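Local coordinates for reticulocyte binding protein (Streptococcus agalactiae COH1, PDB 3FAW) that probably hydrolyses the alpha-1,6 linkages of pullulan and related branched glucans as a cell-wall-anchored pullulanase of group B Streptococcus, at residues A[619-629]-A[670-678]. Numbering follows the deposited sequence.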
ATOM      1  N   SER A 619       5.656  12.707   0.671  1.00 11.81           N
ATOM      2  CA  SER A 619       6.645  13.365   1.524  1.00 11.05           C
ATOM      3  C   SER A 619       7.739  13.978   0.661  1.00 11.39           C
ATOM      4  O   SER A 619       8.366  13.284  -0.141  1.00  9.83           O
ATOM      5  CB  SER A 619       7.255  12.391   2.531  1.00 12.48           C
ATOM      6  OG  SER A 619       8.232  13.022   3.335  1.00 10.99           O
ATOM      7  N   GLY A 620       7.939  15.284   0.818  1.00 10.97           N
ATOM      8  CA  GLY A 620       8.902  16.028   0.016  1.00 11.73           C
ATOM      9  C   GLY A 620       8.276  16.789  -1.141  1.00 13.10           C
ATOM     10  O   GLY A 620       8.912  17.667  -1.729  1.00 13.50           O
ATOM     11  N   GLN A 621       7.034  16.442  -1.481  1.00 14.71           N
ATOM     12  CA  GLN A 621       6.284  17.159  -2.513  1.00 14.75           C
ATOM     13  C   GLN A 621       6.083  18.620  -2.107  1.00 13.66           C
ATOM     14  O   GLN A 621       5.975  19.497  -2.963  1.00 13.19           O
ATOM     15  CB  GLN A 621       4.933  16.473  -2.760  1.00 15.73           C
ATOM     16  CG  GLN A 621       4.142  16.981  -3.969  1.00 13.82           C
ATOM     17  CD  GLN A 621       2.809  16.263  -4.127  1.00 14.58           C
ATOM     18  OE1 GLN A 621       2.701  15.064  -3.865  1.00 14.75           O
ATOM     19  NE2 GLN A 621       1.782  16.999  -4.549  1.00 13.65           N
ATOM     20  N   GLU A 622       6.039  18.869  -0.799  1.00 14.40           N
ATOM     21  CA  GLU A 622       5.884  20.226  -0.268  1.00 14.21           C
ATOM     22  C   GLU A 622       7.087  21.148  -0.515  1.00 13.78           C
ATOM     23  O   GLU A 622       6.907  22.355  -0.580  1.00 14.93           O
ATOM     24  CB  GLU A 622       5.530  20.206   1.234  1.00 13.85           C
ATOM     25  CG  GLU A 622       6.668  19.848   2.200  1.00 14.71           C
ATOM     26  CD  GLU A 622       6.804  18.354   2.461  1.00 16.61           C
ATOM     27  OE1 GLU A 622       6.456  17.538   1.572  1.00 13.68           O
ATOM     28  OE2 GLU A 622       7.274  17.997   3.563  1.00 16.71           O
ATOM     29  N   TYR A 623       8.295  20.594  -0.651  1.00 13.12           N
ATOM     30  CA  TYR A 623       9.498  21.416  -0.863  1.00 11.96           C
ATOM     31  C   TYR A 623      10.188  21.220  -2.218  1.00 12.06           C
ATOM     32  O   TYR A 623      11.051  22.014  -2.578  1.00 13.81           O
ATOM     33  CB  TYR A 623      10.508  21.247   0.300  1.00 11.91           C
ATOM     34  CG  TYR A 623      11.345  19.978   0.285  1.00  9.14           C
ATOM     35  CD1 TYR A 623      12.496  19.882  -0.495  1.00  8.00           C
ATOM     36  CD2 TYR A 623      11.002  18.884   1.074  1.00 11.85           C
ATOM     37  CE1 TYR A 623      13.265  18.730  -0.505  1.00  8.24           C
ATOM     38  CE2 TYR A 623      11.771  17.723   1.071  1.00  9.92           C
ATOM     39  CZ  TYR A 623      12.894  17.650   0.280  1.00 10.67           C
ATOM     40  OH  TYR A 623      13.647  16.493   0.279  1.00  9.84           O
ATOM     41  N   GLY A 624       9.816  20.184  -2.967  1.00 10.77           N
ATOM     42  CA  GLY A 624      10.448  19.906  -4.265  1.00 11.05           C
ATOM     43  C   GLY A 624      11.561  18.873  -4.180  1.00 10.74           C
ATOM     44  O   GLY A 624      12.640  19.045  -4.757  1.00 10.45           O
ATOM     45  N   ARG A 625      11.271  17.785  -3.475  1.00  9.67           N
ATOM     46  CA  ARG A 625      12.193  16.671  -3.281  1.00 11.04           C
ATOM     47  C   ARG A 625      12.718  16.106  -4.605  1.00 11.12           C
ATOM     48  O   ARG A 625      11.973  15.983  -5.583  1.00 10.30           O
ATOM     49  CB  ARG A 625      11.476  15.575  -2.483  1.00 10.55           C
ATOM     50  CG  ARG A 625      12.281  14.326  -2.180  1.00 10.85           C
ATOM     51  CD  ARG A 625      11.458  13.395  -1.303  1.00 12.56           C
ATOM     52  NE  ARG A 625      12.063  12.077  -1.176  1.00 15.37           N
ATOM     53  CZ  ARG A 625      11.638  11.123  -0.352  1.00 14.28           C
ATOM     54  NH1 ARG A 625      10.586  11.318   0.432  1.00 13.23           N
ATOM     55  NH2 ARG A 625      12.274   9.958  -0.316  1.00 16.08           N
ATOM     56  N   THR A 626      14.003  15.757  -4.616  1.00 11.76           N
ATOM     57  CA  THR A 626      14.663  15.236  -5.813  1.00 11.99           C
ATOM     58  C   THR A 626      15.382  13.918  -5.532  1.00 13.23           C
ATOM     59  O   THR A 626      15.824  13.663  -4.402  1.00 12.21           O
ATOM     60  CB  THR A 626      15.693  16.250  -6.381  1.00 12.98           C
ATOM     61  OG1 THR A 626      16.190  15.778  -7.641  1.00 10.34           O
ATOM     62  CG2 THR A 626      16.854  16.438  -5.417  1.00 10.30           C
ATOM     63  N   LYS A 627      15.502  13.100  -6.577  1.00 14.12           N
ATOM     64  CA  LYS A 627      16.240  11.838  -6.520  1.00 16.07           C
ATOM     65  C   LYS A 627      17.312  11.789  -7.613  1.00 16.87           C
ATOM     66  O   LYS A 627      17.471  10.775  -8.299  1.00 16.89           O
ATOM     67  CB  LYS A 627      15.278  10.650  -6.649  1.00 16.38           C
ATOM     68  CG  LYS A 627      14.277  10.551  -5.508  1.00 17.08           C
ATOM     69  CD  LYS A 627      13.360   9.338  -5.631  1.00 14.52           C
ATOM     70  CE  LYS A 627      12.384   9.284  -4.457  1.00 15.23           C
ATOM     71  NZ  LYS A 627      11.335   8.233  -4.591  1.00 10.83           N
ATOM     72  N   ARG A 628      18.053  12.889  -7.754  1.00 19.11           N
ATOM     73  CA  ARG A 628      19.112  13.000  -8.754  1.00 19.64           C
ATOM     74  C   ARG A 628      20.305  12.128  -8.358  1.00 19.30           C
ATOM     75  O   ARG A 628      20.695  12.099  -7.192  1.00 19.15           O
ATOM     76  CB  ARG A 628      19.567  14.460  -8.914  1.00 20.64           C
ATOM     77  CG  ARG A 628      20.357  14.725 -10.207  1.00 21.84           C
ATOM     78  CD  ARG A 628      21.316  15.902 -10.085  1.00 25.59           C
ATOM     79  NE  ARG A 628      20.654  17.207 -10.140  1.00 27.27           N
ATOM     80  CZ  ARG A 628      20.885  18.166 -11.042  1.00 27.29           C
ATOM     81  NH1 ARG A 628      21.773  18.011 -12.019  1.00 27.95           N
ATOM     82  NH2 ARG A 628      20.212  19.307 -10.964  1.00 27.36           N
ATOM     83  N   LEU A 629      20.873  11.428  -9.337  1.00 18.49           N
ATOM     84  CA  LEU A 629      21.997  10.524  -9.108  1.00 18.30           C
ATOM     85  C   LEU A 629      23.317  11.301  -9.155  1.00 19.01           C
ATOM     86  O   LEU A 629      23.941  11.430 -10.213  1.00 18.58           O
ATOM     87  CB  LEU A 629      21.985   9.398 -10.151  1.00 18.80           C
ATOM     88  CG  LEU A 629      22.924   8.204  -9.951  1.00 17.05           C
ATOM     89  CD1 LEU A 629      22.523   7.379  -8.734  1.00 14.89           C
ATOM     90  CD2 LEU A 629      22.938   7.340 -11.203  1.00 16.63           C
ATOM     91  N   ILE A 670      20.191   8.957  -2.031  1.00 13.77           N
ATOM     92  CA  ILE A 670      19.062   9.169  -2.934  1.00 12.84           C
ATOM     93  C   ILE A 670      17.758   9.406  -2.172  1.00 12.57           C
ATOM     94  O   ILE A 670      17.000  10.313  -2.508  1.00 12.96           O
ATOM     95  CB  ILE A 670      18.861   7.952  -3.877  1.00 12.96           C
ATOM     96  CG1 ILE A 670      19.964   7.903  -4.938  1.00 12.56           C
ATOM     97  CG2 ILE A 670      17.484   8.003  -4.543  1.00 11.12           C
ATOM     98  CD1 ILE A 670      19.841   8.983  -6.004  1.00 16.72           C
ATOM     99  N   ASN A 671      17.516   8.591  -1.145  1.00 11.82           N
ATOM    100  CA  ASN A 671      16.186   8.469  -0.534  1.00 12.48           C
ATOM    101  C   ASN A 671      15.876   9.388   0.654  1.00 12.83           C
ATOM    102  O   ASN A 671      14.722   9.462   1.078  1.00 13.50           O
ATOM    103  CB  ASN A 671      15.942   7.010  -0.113  1.00 11.60           C
ATOM    104  CG  ASN A 671      15.472   6.138  -1.262  1.00 10.48           C
ATOM    105  OD1 ASN A 671      14.460   6.604  -1.979  1.00 10.03           O
ATOM    106  ND2 ASN A 671      16.011   5.058  -1.498  1.00  6.76           N
ATOM    107  N   HIS A 672      16.877  10.083   1.190  1.00 13.36           N
ATOM    108  CA  HIS A 672      16.667  10.877   2.406  1.00 14.11           C
ATOM    109  C   HIS A 672      15.800  12.118   2.170  1.00 14.00           C
ATOM    110  O   HIS A 672      15.838  12.730   1.101  1.00 14.36           O
ATOM    111  CB  HIS A 672      18.004  11.266   3.071  1.00 14.58           C
ATOM    112  CG  HIS A 672      18.768  12.337   2.353  1.00 11.56           C
ATOM    113  ND1 HIS A 672      18.673  13.670   2.689  1.00 14.68           N
ATOM    114  CD2 HIS A 672      19.656  12.271   1.332  1.00 12.17           C
ATOM    115  CE1 HIS A 672      19.457  14.380   1.897  1.00 13.20           C
ATOM    116  NE2 HIS A 672      20.066  13.555   1.065  1.00 12.67           N
ATOM    117  N   PHE A 673      15.008  12.463   3.181  1.00 12.67           N
ATOM    118  CA  PHE A 673      14.296  13.729   3.214  1.00 12.11           C
ATOM    119  C   PHE A 673      15.351  14.812   3.465  1.00 11.74           C
ATOM    120  O   PHE A 673      16.131  14.714   4.411  1.00 10.82           O
ATOM    121  CB  PHE A 673      13.242  13.700   4.331  1.00 12.73           C
ATOM    122  CG  PHE A 673      12.329  14.900   4.365  1.00 11.26           C
ATOM    123  CD1 PHE A 673      11.143  14.910   3.643  1.00 11.51           C
ATOM    124  CD2 PHE A 673      12.637  16.001   5.152  1.00 12.07           C
ATOM    125  CE1 PHE A 673      10.288  16.011   3.692  1.00 11.49           C
ATOM    126  CE2 PHE A 673      11.790  17.107   5.206  1.00  9.12           C
ATOM    127  CZ  PHE A 673      10.619  17.113   4.474  1.00 10.05           C
ATOM    128  N   ASP A 674      15.383  15.818   2.591  1.00 11.86           N
ATOM    129  CA  ASP A 674      16.339  16.926   2.678  1.00 12.20           C
ATOM    130  C   ASP A 674      15.795  18.003   3.613  1.00 12.65           C
ATOM    131  O   ASP A 674      14.966  18.820   3.209  1.00 13.32           O
ATOM    132  CB  ASP A 674      16.580  17.499   1.278  1.00 13.19           C
ATOM    133  CG  ASP A 674      17.712  18.522   1.231  1.00 14.74           C
ATOM    134  OD1 ASP A 674      18.065  19.128   2.272  1.00 14.01           O
ATOM    135  OD2 ASP A 674      18.243  18.724   0.122  1.00 17.02           O
ATOM    136  N   TRP A 675      16.261  18.002   4.862  1.00 12.02           N
ATOM    137  CA  TRP A 675      15.728  18.915   5.881  1.00 12.69           C
ATOM    138  C   TRP A 675      16.147  20.369   5.679  1.00 12.68           C
ATOM    139  O   TRP A 675      15.363  21.288   5.956  1.00 12.47           O
ATOM    140  CB  TRP A 675      16.091  18.431   7.288  1.00 14.01           C
ATOM    141  CG  TRP A 675      15.206  17.325   7.710  1.00 14.25           C
ATOM    142  CD1 TRP A 675      15.484  15.994   7.672  1.00 15.09           C
ATOM    143  CD2 TRP A 675      13.864  17.444   8.185  1.00 17.48           C
ATOM    144  NE1 TRP A 675      14.406  15.274   8.112  1.00 12.40           N
ATOM    145  CE2 TRP A 675      13.395  16.140   8.436  1.00 15.58           C
ATOM    146  CE3 TRP A 675      13.012  18.530   8.433  1.00 17.78           C
ATOM    147  CZ2 TRP A 675      12.110  15.889   8.920  1.00 15.34           C
ATOM    148  CZ3 TRP A 675      11.737  18.280   8.914  1.00 16.00           C
ATOM    149  CH2 TRP A 675      11.299  16.968   9.151  1.00 15.66           C
ATOM    150  N   ALA A 676      17.367  20.573   5.191  1.00 11.25           N
ATOM    151  CA  ALA A 676      17.846  21.915   4.849  1.00 11.70           C
ATOM    152  C   ALA A 676      16.973  22.534   3.759  1.00 12.20           C
ATOM    153  O   ALA A 676      16.507  23.669   3.893  1.00 12.99           O
ATOM    154  CB  ALA A 676      19.298  21.860   4.399  1.00 11.31           C
ATOM    155  N   ALA A 677      16.754  21.779   2.686  1.00 12.01           N
ATOM    156  CA  ALA A 677      15.902  22.223   1.582  1.00 11.81           C
ATOM    157  C   ALA A 677      14.475  22.517   2.049  1.00 11.37           C
ATOM    158  O   ALA A 677      13.823  23.422   1.532  1.00 11.65           O
ATOM    159  CB  ALA A 677      15.889  21.171   0.462  1.00 11.39           C
ATOM    160  N   ALA A 678      14.000  21.745   3.026  1.00 11.93           N
ATOM    161  CA  ALA A 678      12.660  21.904   3.575  1.00 10.41           C
ATOM    162  C   ALA A 678      12.528  23.056   4.580  1.00 11.36           C
ATOM    163  O   ALA A 678      11.479  23.687   4.641  1.00 13.07           O
ATOM    164  CB  ALA A 678      12.202  20.596   4.221  1.00 10.34           C
TER
HETATM  165  O   HOH W   1      14.879  11.718  -1.649  1.00 18.18           O
HETATM  166  O   HOH W   2      18.159  12.699  -2.901  1.00 16.23           O
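A chi1 of 78° holds Tyr-623 CG between its backbone N and carbonyl carbon and points the ring at 670-678, while Phe-673 CG is anti to its backbone N (chi1 -173°), which presents a ring face to the CE2 edge of Tyr-623. The two rings form a T-shaped pair, centroids 5.0 Å apart and planes at 80°, in which Tyr-623 CE2 lies 3.5 Å from Phe-673 CE1. At the end of the same tyrosine ring, OH accepts a hydrogen bond from Asp-674 N (3.0 Å), and the methyls of Ala-677 and Ala-678 pack against the ring. Asp-674 N-caps the helix beginning at 675 through OD1, which receives Ala-677 N at 3.0 Å. Glu-622 OE2 meets the rim of Phe-673 in the ring plane, 3.6 Å from CZ; its hydrogen bonds go to the hydroxyls of Tyr-271 and Tyr-304.

From the extended Arg-625, NH1 donates to Ser-619 O, and NH2 forms a salt bridge with Asp-277. Ile-670 CD1 rests on the backbone of 627-629, 3.4 Å from Arg-628 O, and meets Leu-629 CD1. The loop after the last TIM-barrel strand, 614-618, is thus fastened to the turn between two short helices: the phenol OH holds Asp-674 N-H, and one water links Arg-625 NE to the carbonyls of Ile-670 and His-672.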